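PDB 4OM9: serine protease pet from Escherichia coli, which is a secreted autotransporter enterotoxin of enteroaggregative strains that probably cleaves host alpha-fodrin with its serine protease domain, carried on a long beta-helical stalk. Local coordinates for residues 441-446 / 471-476; 461-466 / 481-486; 465-470 / 494-499; 485-490 / 510-515; 588-593 / 607-612. All coordinates share one frame; numbering follows the deposited sequence.

Contact 1 of 5, residues 441-446 / 471-476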
# COMPACT_ATOMS: atom_id res chain seq x y z
N LYS A 441 14.82 5.85 -17.00
CA LYS A 441 14.63 7.19 -16.52
C LYS A 441 13.29 7.22 -15.74
O LYS A 441 13.20 7.80 -14.66
CB LYS A 441 14.61 8.16 -17.69
CG LYS A 441 14.75 9.61 -17.34
CD LYS A 441 16.13 10.14 -17.71
CE LYS A 441 16.09 11.66 -17.84
NZ LYS A 441 15.27 12.30 -16.75
N LYS A 442 12.27 6.55 -16.31
CA LYS A 442 10.92 6.46 -15.75
C LYS A 442 10.23 5.16 -16.20
O LYS A 442 10.30 4.81 -17.38
CB LYS A 442 10.06 7.66 -16.16
CG LYS A 442 10.29 8.92 -15.34
CD LYS A 442 9.35 10.05 -15.73
CE LYS A 442 9.75 10.70 -17.05
NZ LYS A 442 9.19 12.08 -17.17
N ILE A 443 9.58 4.45 -15.28
CA ILE A 443 8.73 3.34 -15.70
C ILE A 443 7.33 3.86 -16.03
O ILE A 443 6.71 4.51 -15.19
CB ILE A 443 8.57 2.27 -14.63
CG1 ILE A 443 9.91 1.75 -14.17
CG2 ILE A 443 7.71 1.13 -15.17
CD1 ILE A 443 9.93 1.40 -12.65
N ALA A 444 6.85 3.56 -17.23
CA ALA A 444 5.53 4.03 -17.63
C ALA A 444 4.41 3.04 -17.26
O ALA A 444 3.93 2.27 -18.10
CB ALA A 444 5.50 4.32 -19.11
N ALA A 445 3.99 3.12 -15.99
CA ALA A 445 3.01 2.22 -15.40
C ALA A 445 1.84 3.04 -14.96
O ALA A 445 2.08 4.09 -14.36
CB ALA A 445 3.62 1.46 -14.24
N THR A 446 0.60 2.63 -15.25
CA THR A 446 -0.55 3.42 -14.79
C THR A 446 -1.04 3.00 -13.43
O THR A 446 -1.59 3.80 -12.72
CB THR A 446 -1.77 3.38 -15.76
OG1 THR A 446 -2.33 2.06 -15.83
CG2 THR A 446 -1.35 3.76 -17.10
N TYR A 471 8.61 12.01 -9.97
CA TYR A 471 8.02 10.93 -10.73
C TYR A 471 7.46 9.88 -9.76
O TYR A 471 8.09 9.56 -8.73
CB TYR A 471 9.05 10.29 -11.68
CG TYR A 471 8.68 8.87 -12.02
CD1 TYR A 471 7.67 8.58 -12.94
CD2 TYR A 471 9.31 7.81 -11.40
CE1 TYR A 471 7.31 7.26 -13.22
CE2 TYR A 471 8.97 6.52 -11.67
CZ TYR A 471 7.97 6.24 -12.58
OH TYR A 471 7.65 4.93 -12.82
N ILE A 472 6.27 9.38 -10.07
CA ILE A 472 5.69 8.33 -9.24
C ILE A 472 5.59 7.01 -9.99
O ILE A 472 4.98 6.95 -11.05
CB ILE A 472 4.30 8.72 -8.72
CG1 ILE A 472 4.33 10.14 -8.14
CG2 ILE A 472 3.83 7.72 -7.67
CD1 ILE A 472 3.01 10.58 -7.48
N TYR A 473 6.20 5.97 -9.44
CA TYR A 473 6.01 4.62 -9.94
C TYR A 473 4.79 4.06 -9.23
O TYR A 473 4.80 3.93 -7.99
CB TYR A 473 7.25 3.75 -9.71
CG TYR A 473 7.08 2.30 -10.13
CD1 TYR A 473 6.63 1.96 -11.41
CD2 TYR A 473 7.40 1.26 -9.25
CE1 TYR A 473 6.48 0.64 -11.80
CE2 TYR A 473 7.25 -0.06 -9.62
CZ TYR A 473 6.79 -0.37 -10.90
OH TYR A 473 6.64 -1.70 -11.26
N HIS A 474 3.74 3.79 -10.01
CA HIS A 474 2.49 3.24 -9.49
C HIS A 474 2.53 1.71 -9.39
O HIS A 474 1.64 1.11 -8.79
CB HIS A 474 1.32 3.65 -10.38
CG HIS A 474 0.91 5.09 -10.30
ND1 HIS A 474 0.53 5.71 -9.12
CD2 HIS A 474 0.75 6.02 -11.28
CE1 HIS A 474 0.19 6.96 -9.37
NE2 HIS A 474 0.31 7.17 -10.66
N GLY A 475 3.52 1.07 -10.00
CA GLY A 475 3.56 -0.39 -10.06
C GLY A 475 4.30 -1.04 -8.90
O GLY A 475 4.67 -0.37 -7.93
N ASN A 476 4.54 -2.35 -9.00
CA ASN A 476 5.23 -3.05 -7.91
C ASN A 476 6.63 -3.57 -8.27
O ASN A 476 7.07 -3.48 -9.42
CB ASN A 476 4.39 -4.22 -7.42
CG ASN A 476 2.93 -3.86 -7.26
OD1 ASN A 476 2.58 -3.03 -6.42
ND2 ASN A 476 2.07 -4.48 -8.07
O HOH W 1 3.98 4.73 -12.58
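The aliphatic part of Lys442 lies over one face of the Tyr471 ring, with CG 3.9 Å from the ring centroid and 24° off its normal, which qualifies as a CH-pi contact. The two side chains run past each other in opposite directions, so the lysine's methylenes cover the ring near CG and CD1 while its amino end leads away from the other segment. Tyr471 OH donates to Ile443 O, which lies at the edge of the ring, near its plane, at 2.6 Å. The C=O...O angle is 122° and the hydroxyl sits in the carbonyl plane, on a lone pair. Tyr473, two residues on, receives Ile443 in turn: Ile443 CD1 stands 3.7 Å from the Tyr473 ring centroid, over the face, while the backbone N of Gly475 lies over the centre of the opposite face. With CG anti to the backbone N (chi1 176°), the Tyr473 ring is carried forward between these two, and its hydroxyl donates to Asn476 O at 2.6 Å. Ala445 CB touches the same ring at CE1, 3.8 Å away. A water spans the remaining gap, donating to Ala445 O and Ile472 O and accepting from His474 N. His474 itself is fixed from outside, its NE2 hydrogen-bonded to Asp622. The contact joins successive turns of the right-handed beta-helix where direct strand pairing between the two segments is absent. A tyrosine hydroxyl and a bridging water therefore do the work of backbone bonds, satisfying the carbonyls of the buried residues Ile443, Ala445 and Ile472.

Contact 2 of 5, residues 461-466 / 481-486; sequences SVLSVN and VRLEHH
Strands 461-465 and 481-486 run parallel in register, their axes 4.6 Å apart at closest approach and 25° from exact alignment, as expected of adjacent rungs in a parallel beta-helix. Four backbone hydrogen bonds, all close to straight, alternate between them: Arg482 N to Ser461 O, Leu463 N to Arg482 O, Glu484 N to Leu463 O and Val465 N to Glu484 O. On the buried face Leu463 and Leu483 lie side by side, pointing the same way, with Leu463 CG 3.9 Å from Leu483 CD1. Val465 CG2 reaches that same CD1 at 4.0 Å, and Val481 CG1 packs on Leu463 CB. The other face, with Val462, Ser464, Arg482 and Glu484, is mostly polar and partly exposed. There Val462 CG1 lies against the carboxylate carbon of Glu484, at 3.6 Å from CD, and the extended Arg482 chain brings NE to Glu484 OE2 in a salt bridge modelled very short, so its exact length is doubtful. Glu484 OE1 accepts from a water that also bonds Ser464 OG, linking the two strands. Where the strand pairing ends, a side chain takes over from the backbone: His485, with CG anti to its own N (chi1 -180°), places ND1 2.7 Å from Val465 O, the oxygen lying 13° out of the imidazole plane.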
# COMPACT_ATOMS: atom_id res chain seq x y z
N SER A 461 18.81 -9.17 -10.33
CA SER A 461 18.61 -8.13 -11.32
C SER A 461 18.65 -6.76 -10.66
O SER A 461 17.93 -6.50 -9.70
CB SER A 461 17.26 -8.30 -12.03
OG SER A 461 17.28 -9.33 -13.01
N VAL A 462 19.49 -5.88 -11.19
CA VAL A 462 19.51 -4.51 -10.68
C VAL A 462 18.53 -3.69 -11.50
O VAL A 462 18.67 -3.57 -12.72
CB VAL A 462 20.89 -3.86 -10.76
CG1 VAL A 462 20.81 -2.42 -10.24
CG2 VAL A 462 21.91 -4.66 -9.99
N LEU A 463 17.53 -3.15 -10.81
CA LEU A 463 16.59 -2.24 -11.44
C LEU A 463 16.96 -0.79 -11.08
O LEU A 463 16.87 -0.39 -9.93
CB LEU A 463 15.17 -2.58 -11.01
CG LEU A 463 14.09 -1.53 -11.29
CD1 LEU A 463 13.92 -1.35 -12.78
CD2 LEU A 463 12.78 -1.95 -10.65
N SER A 464 17.39 -0.03 -12.08
CA SER A 464 17.78 1.35 -11.86
C SER A 464 16.69 2.32 -12.34
O SER A 464 16.19 2.21 -13.47
CB SER A 464 19.11 1.65 -12.56
OG SER A 464 20.15 0.75 -12.15
N VAL A 465 16.30 3.25 -11.48
CA VAL A 465 15.35 4.28 -11.87
C VAL A 465 15.96 5.61 -11.55
O VAL A 465 16.14 5.93 -10.38
CB VAL A 465 14.01 4.16 -11.14
CG1 VAL A 465 13.04 5.21 -11.67
CG2 VAL A 465 13.45 2.76 -11.26
N ASN A 466 16.32 6.37 -12.56
CA ASN A 466 17.10 7.58 -12.32
C ASN A 466 16.46 8.84 -12.87
O ASN A 466 17.11 9.68 -13.46
CB ASN A 466 18.52 7.41 -12.88
CG ASN A 466 18.55 7.07 -14.33
OD1 ASN A 466 17.49 7.02 -14.97
ND2 ASN A 466 19.75 6.83 -14.88
N VAL A 481 15.35 -8.91 -7.02
CA VAL A 481 15.68 -7.60 -7.58
C VAL A 481 16.43 -6.71 -6.57
O VAL A 481 16.23 -6.82 -5.36
CB VAL A 481 14.39 -6.89 -8.05
CG1 VAL A 481 14.67 -5.51 -8.59
CG2 VAL A 481 13.62 -7.74 -9.11
N ARG A 482 17.29 -5.85 -7.07
CA ARG A 482 17.83 -4.76 -6.27
C ARG A 482 17.45 -3.48 -6.97
O ARG A 482 17.55 -3.39 -8.19
CB ARG A 482 19.34 -4.87 -6.10
CG ARG A 482 20.04 -3.58 -5.78
CD ARG A 482 21.55 -3.81 -5.74
NE ARG A 482 22.32 -2.58 -5.61
CZ ARG A 482 22.78 -2.10 -4.46
NH1 ARG A 482 22.53 -2.72 -3.31
NH2 ARG A 482 23.49 -0.98 -4.46
N LEU A 483 16.97 -2.50 -6.19
CA LEU A 483 16.50 -1.23 -6.73
C LEU A 483 17.46 -0.11 -6.42
O LEU A 483 17.80 0.08 -5.26
CB LEU A 483 15.13 -0.89 -6.16
CG LEU A 483 14.55 0.48 -6.52
CD1 LEU A 483 14.34 0.62 -8.00
CD2 LEU A 483 13.22 0.66 -5.84
N GLU A 484 17.86 0.65 -7.44
CA GLU A 484 18.78 1.76 -7.25
C GLU A 484 18.25 3.08 -7.80
O GLU A 484 17.85 3.16 -8.94
CB GLU A 484 20.14 1.45 -7.90
CG GLU A 484 20.81 0.23 -7.32
CD GLU A 484 22.19 -0.04 -7.89
OE1 GLU A 484 22.63 0.71 -8.78
OE2 GLU A 484 22.83 -1.01 -7.44
N HIS A 485 18.29 4.12 -6.99
CA HIS A 485 17.97 5.46 -7.47
C HIS A 485 19.23 6.33 -7.30
O HIS A 485 19.33 7.08 -6.35
CB HIS A 485 16.76 6.00 -6.69
CG HIS A 485 16.31 7.38 -7.09
ND1 HIS A 485 16.16 7.77 -8.40
CD2 HIS A 485 15.94 8.44 -6.33
CE1 HIS A 485 15.73 9.02 -8.44
NE2 HIS A 485 15.59 9.45 -7.20
N HIS A 486 20.20 6.18 -8.21
CA HIS A 486 21.50 6.87 -8.15
C HIS A 486 21.64 8.00 -9.16
O HIS A 486 21.35 7.84 -10.35
CB HIS A 486 22.64 5.89 -8.40
CG HIS A 486 22.73 4.76 -7.42
ND1 HIS A 486 23.66 3.77 -7.52
CD2 HIS A 486 21.99 4.49 -6.31
CE1 HIS A 486 23.51 2.92 -6.51
NE2 HIS A 486 22.51 3.34 -5.77
O HOH W 2 21.98 2.67 -10.78

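Contact 3 of 5, residues 465-470 / 494-499; sequences VNNQNN and ARLILD
Asn467 and Leu496 meet at about a right angle, Asn467 OD1 standing 3.8 Å from Leu496 CB and nearly as close to its CD1. The asparagine's CG sits between the backbone N and the carbonyl carbon (chi1 56°), which turns the amide in toward the second segment instead of out along the loop. Its ND2 donates to Asn469 O at 2.8 Å, with an N-H...O angle of 175° and the acceptor in the amide plane; this straight bond holds the amide's rotation and ties the bend of the loop to itself. The same ND2 also lies 3.1 Å from Arg495 O. Val465 crosses Leu496 at about a right angle as well, with Val465 CG1 4.1 Å from Leu496 CD1. At the outer end, by contrast, Asn470 and Arg495 lie side by side and point the same way, their flat ends turned 62° apart. Between these pairs Ala494 packs on the loop backbone: its CA is 3.3 Å from Gln468 O and its CB 3.4 Å from Asn467 O. The loop between strands 461-465 and 471-473 thus stacks on the approach to strand 496-498, one turn further along the beta-helix. Packing and weak CA-H...O contacts carry much of the contact. Asn467 OD1, buried with no polar partner in the model, is a probable energetic cost of turning this amide against a leucine.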
# COMPACT_ATOMS: atom_id res chain seq x y z
N VAL A 465 16.30 3.25 -11.48
CA VAL A 465 15.35 4.28 -11.87
C VAL A 465 15.96 5.61 -11.55
O VAL A 465 16.14 5.93 -10.38
CB VAL A 465 14.01 4.16 -11.14
CG1 VAL A 465 13.04 5.21 -11.67
CG2 VAL A 465 13.45 2.76 -11.26
N ASN A 466 16.32 6.37 -12.56
CA ASN A 466 17.10 7.58 -12.32
C ASN A 466 16.46 8.84 -12.87
O ASN A 466 17.11 9.68 -13.46
CB ASN A 466 18.52 7.41 -12.88
CG ASN A 466 18.55 7.07 -14.33
OD1 ASN A 466 17.49 7.02 -14.97
ND2 ASN A 466 19.75 6.83 -14.88
N ASN A 467 15.16 8.96 -12.65
CA ASN A 467 14.48 10.23 -12.86
C ASN A 467 15.17 11.42 -12.17
O ASN A 467 15.72 11.30 -11.06
CB ASN A 467 13.05 10.12 -12.37
CG ASN A 467 12.98 9.68 -10.93
OD1 ASN A 467 13.37 8.56 -10.60
ND2 ASN A 467 12.47 10.57 -10.05
N GLN A 468 15.12 12.57 -12.83
CA GLN A 468 15.73 13.78 -12.31
C GLN A 468 14.68 14.75 -11.79
O GLN A 468 14.99 15.79 -11.20
CB GLN A 468 16.58 14.45 -13.39
CG GLN A 468 17.70 13.56 -13.92
CD GLN A 468 18.60 14.28 -14.92
OE1 GLN A 468 18.49 14.09 -16.13
NE2 GLN A 468 19.49 15.12 -14.40
N ASN A 469 13.42 14.41 -12.03
CA ASN A 469 12.32 15.22 -11.56
C ASN A 469 11.33 14.34 -10.85
O ASN A 469 11.48 13.11 -10.84
CB ASN A 469 11.63 15.95 -12.70
CG ASN A 469 12.61 16.50 -13.72
OD1 ASN A 469 12.61 16.09 -14.89
ND2 ASN A 469 13.44 17.44 -13.28
N ASN A 470 10.33 14.97 -10.24
CA ASN A 470 9.28 14.27 -9.53
C ASN A 470 8.61 13.25 -10.43
O ASN A 470 8.12 13.59 -11.51
CB ASN A 470 8.24 15.25 -9.01
CG ASN A 470 8.66 15.94 -7.73
OD1 ASN A 470 9.77 15.73 -7.21
ND2 ASN A 470 7.79 16.80 -7.23
N ALA A 494 15.00 15.47 -7.58
CA ALA A 494 14.87 14.21 -8.29
C ALA A 494 14.16 13.14 -7.45
O ALA A 494 14.71 12.06 -7.19
CB ALA A 494 16.24 13.71 -8.73
N ARG A 495 12.93 13.44 -7.05
CA ARG A 495 12.21 12.58 -6.13
C ARG A 495 11.59 11.39 -6.83
O ARG A 495 10.75 11.56 -7.70
CB ARG A 495 11.11 13.36 -5.39
CG ARG A 495 11.64 14.26 -4.28
CD ARG A 495 10.54 15.05 -3.61
NE ARG A 495 10.76 16.48 -3.76
CZ ARG A 495 11.41 17.24 -2.88
NH1 ARG A 495 11.92 16.70 -1.78
NH2 ARG A 495 11.55 18.54 -3.12
N LEU A 496 12.03 10.20 -6.44
CA LEU A 496 11.41 8.95 -6.83
C LEU A 496 10.39 8.56 -5.76
O LEU A 496 10.76 8.34 -4.59
CB LEU A 496 12.44 7.84 -7.01
CG LEU A 496 11.83 6.46 -7.24
CD1 LEU A 496 10.92 6.48 -8.46
CD2 LEU A 496 12.89 5.37 -7.35
N ILE A 497 9.13 8.50 -6.17
CA ILE A 497 8.01 8.20 -5.28
C ILE A 497 7.40 6.83 -5.61
O ILE A 497 6.94 6.61 -6.71
CB ILE A 497 6.94 9.29 -5.38
CG1 ILE A 497 7.56 10.65 -5.06
CG2 ILE A 497 5.76 8.98 -4.46
CD1 ILE A 497 6.97 11.81 -5.85
N LEU A 498 7.42 5.91 -4.65
CA LEU A 498 6.86 4.59 -4.88
C LEU A 498 5.49 4.51 -4.21
O LEU A 498 5.39 4.72 -2.98
CB LEU A 498 7.79 3.50 -4.34
CG LEU A 498 9.05 3.07 -5.12
CD1 LEU A 498 9.26 3.81 -6.47
CD2 LEU A 498 10.29 3.14 -4.25
N ASP A 499 4.48 4.23 -5.04
CA ASP A 499 3.04 4.19 -4.72
C ASP A 499 2.48 2.79 -4.59
O ASP A 499 1.30 2.60 -4.25
CB ASP A 499 2.21 4.85 -5.84
CG ASP A 499 1.44 6.02 -5.37
OD1 ASP A 499 1.63 6.38 -4.20
OD2 ASP A 499 0.66 6.61 -6.15

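Contact 4 of 5, residues 485-490 / 510-515; sequences HHLDTK and KNAPLV
The His486 ring carries the Lys510 chain over one face: CE lies 3.6 Å from the ring centroid, 28° off the normal and displaced toward the CE1 and NE2 rim, a CH-pi contact. The His485 ring meets its neighbours differently. Pro513 O lies at its edge, near the plane and 3.2 Å from CD2, whereas Ala512 CB approaches obliquely, 3.3 Å from NE2; that nitrogen is held from outside the contact by a hydrogen bond with Ala494 O. This is a corner of the parallel beta-helix, where the strand pairing of one turn on the next gives way to stacked loops. One bridge remains, His486 with Lys510, framed by Lys510 N to His485 O and Leu487 N to Lys510 O. Beyond it Leu487 packs its CD1 on Ala512 CB at 3.7 Å, an apolar patch between the two bends. Lys490 comes back toward the second segment, its CA 3.4 Å from Asn511 O, before its amino group leaves to form a salt bridge with Asp492. Asn511 has a positive phi, and the bend it makes points its side chain into the 487-490 loop. There its CB touches both backbone oxygens, Leu487 O at 3.3 Å and Thr489 O at 3.6 Å. The Asn511 amide grips the loop: Asn511 ND2 donates to Leu487 O at 2.9 Å, with that oxygen 2° out of the amide plane and the nitrogen tilted 31° from the carbonyl plane.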
# COMPACT_ATOMS: atom_id res chain seq x y z
N HIS A 485 18.29 4.12 -6.99
CA HIS A 485 17.97 5.46 -7.47
C HIS A 485 19.23 6.33 -7.30
O HIS A 485 19.33 7.08 -6.35
CB HIS A 485 16.76 6.00 -6.69
CG HIS A 485 16.31 7.38 -7.09
ND1 HIS A 485 16.16 7.77 -8.40
CD2 HIS A 485 15.94 8.44 -6.33
CE1 HIS A 485 15.73 9.02 -8.44
NE2 HIS A 485 15.59 9.45 -7.20
N HIS A 486 20.20 6.18 -8.21
CA HIS A 486 21.50 6.87 -8.15
C HIS A 486 21.64 8.00 -9.16
O HIS A 486 21.35 7.84 -10.35
CB HIS A 486 22.64 5.89 -8.40
CG HIS A 486 22.73 4.76 -7.42
ND1 HIS A 486 23.66 3.77 -7.52
CD2 HIS A 486 21.99 4.49 -6.31
CE1 HIS A 486 23.51 2.92 -6.51
NE2 HIS A 486 22.51 3.34 -5.77
N LEU A 487 22.09 9.15 -8.70
CA LEU A 487 22.44 10.23 -9.62
C LEU A 487 23.87 10.68 -9.35
O LEU A 487 24.37 10.49 -8.24
CB LEU A 487 21.45 11.39 -9.50
CG LEU A 487 20.17 11.12 -10.29
CD1 LEU A 487 19.15 12.20 -10.06
CD2 LEU A 487 20.51 11.05 -11.76
N ASP A 488 24.51 11.24 -10.37
CA ASP A 488 25.93 11.59 -10.30
C ASP A 488 26.21 12.80 -9.44
O ASP A 488 27.29 12.95 -8.87
CB ASP A 488 26.48 11.84 -11.71
CG ASP A 488 26.84 10.57 -12.44
OD1 ASP A 488 26.89 9.51 -11.77
OD2 ASP A 488 27.08 10.62 -13.66
N THR A 489 25.21 13.67 -9.37
CA THR A 489 25.29 14.91 -8.62
C THR A 489 24.05 15.05 -7.72
O THR A 489 22.94 14.66 -8.10
CB THR A 489 25.43 16.11 -9.59
OG1 THR A 489 26.78 16.58 -9.55
CG2 THR A 489 24.50 17.24 -9.24
N LYS A 490 24.28 15.57 -6.52
CA LYS A 490 23.22 15.78 -5.54
C LYS A 490 22.11 16.63 -6.14
O LYS A 490 22.34 17.78 -6.51
CB LYS A 490 23.80 16.45 -4.29
CG LYS A 490 22.87 16.52 -3.09
CD LYS A 490 23.53 17.35 -1.98
CE LYS A 490 22.83 17.18 -0.64
NZ LYS A 490 21.36 16.99 -0.76
N LYS A 510 21.37 7.31 -3.90
CA LYS A 510 22.49 8.23 -3.87
C LYS A 510 22.11 9.51 -4.58
O LYS A 510 21.66 9.47 -5.73
CB LYS A 510 23.73 7.61 -4.50
CG LYS A 510 24.24 6.39 -3.75
CD LYS A 510 25.33 5.66 -4.53
CE LYS A 510 25.36 4.19 -4.13
NZ LYS A 510 26.73 3.66 -3.94
N ASN A 511 22.25 10.62 -3.86
CA ASN A 511 22.17 11.97 -4.42
C ASN A 511 20.78 12.44 -4.84
O ASN A 511 20.64 13.58 -5.28
CB ASN A 511 23.14 12.09 -5.63
CG ASN A 511 24.60 12.31 -5.19
OD1 ASN A 511 24.86 12.89 -4.15
ND2 ASN A 511 25.55 11.84 -6.01
N ALA A 512 19.76 11.60 -4.68
CA ALA A 512 18.39 11.93 -5.13
C ALA A 512 17.34 11.33 -4.21
O ALA A 512 17.48 10.20 -3.77
CB ALA A 512 18.18 11.44 -6.58
N PRO A 513 16.26 12.07 -3.91
CA PRO A 513 15.35 11.61 -2.85
C PRO A 513 14.46 10.41 -3.20
O PRO A 513 14.07 10.21 -4.35
CB PRO A 513 14.47 12.85 -2.58
CG PRO A 513 15.14 13.99 -3.29
CD PRO A 513 15.86 13.38 -4.45
N LEU A 514 14.17 9.61 -2.18
CA LEU A 514 13.21 8.54 -2.27
C LEU A 514 12.04 8.82 -1.33
O LEU A 514 12.22 9.32 -0.20
CB LEU A 514 13.85 7.20 -1.91
CG LEU A 514 12.92 6.01 -2.22
CD1 LEU A 514 13.00 5.67 -3.70
CD2 LEU A 514 13.27 4.80 -1.38
N VAL A 515 10.85 8.50 -1.81
CA VAL A 515 9.61 8.64 -1.06
C VAL A 515 8.82 7.35 -1.17
O VAL A 515 8.56 6.85 -2.27
CB VAL A 515 8.75 9.78 -1.58
CG1 VAL A 515 7.39 9.75 -0.91
CG2 VAL A 515 9.45 11.11 -1.32

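Contact 5 of 5, residues 588-593 / 607-612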
# COMPACT_ATOMS: atom_id res chain seq x y z
N ILE A 588 21.18 4.92 1.95
CA ILE A 588 21.03 6.29 1.44
C ILE A 588 22.31 7.07 1.60
O ILE A 588 22.90 7.07 2.67
CB ILE A 588 19.97 7.13 2.18
CG1 ILE A 588 19.40 6.39 3.39
CG2 ILE A 588 18.93 7.75 1.24
CD1 ILE A 588 18.27 7.17 4.04
N GLU A 589 22.71 7.79 0.56
CA GLU A 589 23.83 8.69 0.66
C GLU A 589 23.43 10.09 0.18
O GLU A 589 22.83 10.23 -0.88
CB GLU A 589 25.03 8.15 -0.12
CG GLU A 589 25.40 6.75 0.33
CD GLU A 589 26.73 6.24 -0.18
OE1 GLU A 589 27.28 6.79 -1.16
OE2 GLU A 589 27.21 5.27 0.43
N ASP A 590 23.70 11.09 1.01
CA ASP A 590 23.51 12.49 0.65
C ASP A 590 22.13 12.86 0.06
O ASP A 590 22.04 13.68 -0.86
CB ASP A 590 24.61 12.90 -0.31
CG ASP A 590 26.00 12.52 0.21
OD1 ASP A 590 26.54 13.25 1.07
OD2 ASP A 590 26.52 11.46 -0.21
N SER A 591 21.07 12.29 0.60
CA SER A 591 19.74 12.65 0.12
C SER A 591 18.70 12.46 1.21
O SER A 591 19.03 12.52 2.40
CB SER A 591 19.38 11.83 -1.13
OG SER A 591 18.30 12.43 -1.85
N SER A 592 17.45 12.23 0.85
CA SER A 592 16.50 12.02 1.92
C SER A 592 15.53 10.89 1.64
O SER A 592 15.14 10.62 0.50
CB SER A 592 15.75 13.33 2.24
OG SER A 592 14.94 13.75 1.17
N LEU A 593 15.17 10.21 2.71
CA LEU A 593 14.19 9.16 2.67
C LEU A 593 12.97 9.63 3.46
O LEU A 593 13.09 10.01 4.61
CB LEU A 593 14.76 7.88 3.24
CG LEU A 593 13.80 6.71 3.41
CD1 LEU A 593 13.21 6.31 2.07
CD2 LEU A 593 14.52 5.56 4.04
N ALA A 607 22.27 4.91 6.71
CA ALA A 607 22.16 6.28 6.21
C ALA A 607 23.45 7.04 6.38
O ALA A 607 24.09 6.98 7.43
CB ALA A 607 21.01 7.01 6.89
N LYS A 608 23.82 7.78 5.35
CA LYS A 608 25.02 8.59 5.40
C LYS A 608 24.70 9.99 4.92
O LYS A 608 24.18 10.16 3.81
CB LYS A 608 26.14 7.97 4.57
CG LYS A 608 27.43 8.76 4.55
CD LYS A 608 28.34 8.29 3.42
CE LYS A 608 28.81 6.82 3.56
NZ LYS A 608 27.85 5.81 2.97
N ASN A 609 25.01 10.98 5.76
CA ASN A 609 24.75 12.39 5.45
C ASN A 609 23.38 12.59 4.78
O ASN A 609 23.26 13.28 3.77
CB ASN A 609 25.86 12.95 4.55
CG ASN A 609 25.73 14.45 4.34
OD1 ASN A 609 25.47 15.20 5.28
ND2 ASN A 609 25.88 14.89 3.08
N SER A 610 22.37 11.95 5.34
CA SER A 610 21.06 11.92 4.74
C SER A 610 19.95 12.24 5.76
O SER A 610 20.14 12.11 6.97
CB SER A 610 20.80 10.55 4.11
OG SER A 610 21.59 10.35 2.95
N VAL A 611 18.80 12.65 5.24
CA VAL A 611 17.65 12.96 6.06
C VAL A 611 16.58 11.87 5.95
O VAL A 611 16.25 11.42 4.86
CB VAL A 611 17.06 14.33 5.66
CG1 VAL A 611 15.68 14.52 6.24
CG2 VAL A 611 17.98 15.45 6.13
N ILE A 612 16.10 11.42 7.10
CA ILE A 612 15.04 10.42 7.16
C ILE A 612 13.80 10.96 7.87
O ILE A 612 13.82 11.21 9.09
CB ILE A 612 15.50 9.15 7.88
CG1 ILE A 612 16.82 8.66 7.29
CG2 ILE A 612 14.40 8.08 7.84
CD1 ILE A 612 17.28 7.31 7.85
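Ser610 OG reaches across to the Asp590-Ser591 bend and accepts a nearly straight bond from Ser591 N (3.1 Å, 173°). The same hydroxyl donates back to Lys608 O at 2.7 Å, from above the carbonyl plane. Lys608 O has a second donor in Asp590 N, nearly in line with the C=O, so this one oxygen ties both corners. Chi1 of -70° sets OG beside the Ser610 backbone N, which aims it at the bend. Asp590 and Asn609 both have positive phi and turn the two segments in step, and their side chains are paired too: Asn609 ND2 donates to Asp590 OD1 at 2.7 Å, on the anti side of the carboxylate, with the two flat groups 69° apart. These are stacked corners of a parallel beta-helix, flanked by in-register bridges, Ile588 with Ala607 and Glu589 with Lys608 before the bend, Ser592 with Val611 and Leu593 with Ile612 after it. Lys608 N to Ile588 O, Val611 N to Ser591 O and Leu593 N to Val611 O supply the regular backbone bonds. On the outer face Lys608, its chain bent at chi3 and chi4, brings NZ to Glu589 OE2 in a 2.7 Å salt bridge, approaching from above the carboxylate plane. Inside, the Ile588 side chain runs obliquely to that of Ile612, Ile588 CD1 lying 3.9 Å from Ile612 CG1, and Ile588 CG1 rests on Ala607 CB.

In the fold
The five contacts follow the axis of the beta-helix, with contacts 1 and 5 farthest apart, about 23 Å between centres and about 12 Å between nearest atoms. Contacts 1 and 3, about 9 Å apart between centres, are joined by probable backbone hydrogen bonds between strands 471-473 and 496-498: Tyr473 N to Ile497 O is 2.9 Å. His485, shared by contacts 2 and 4, also reaches contact 3 through a probable bond from NE2 to Ala494 O. Contact 4 passes to contact 5 through Leu514 N and Ser592 O, 3.0 Å apart. All five belong to the beta-helix and are plain structural packing.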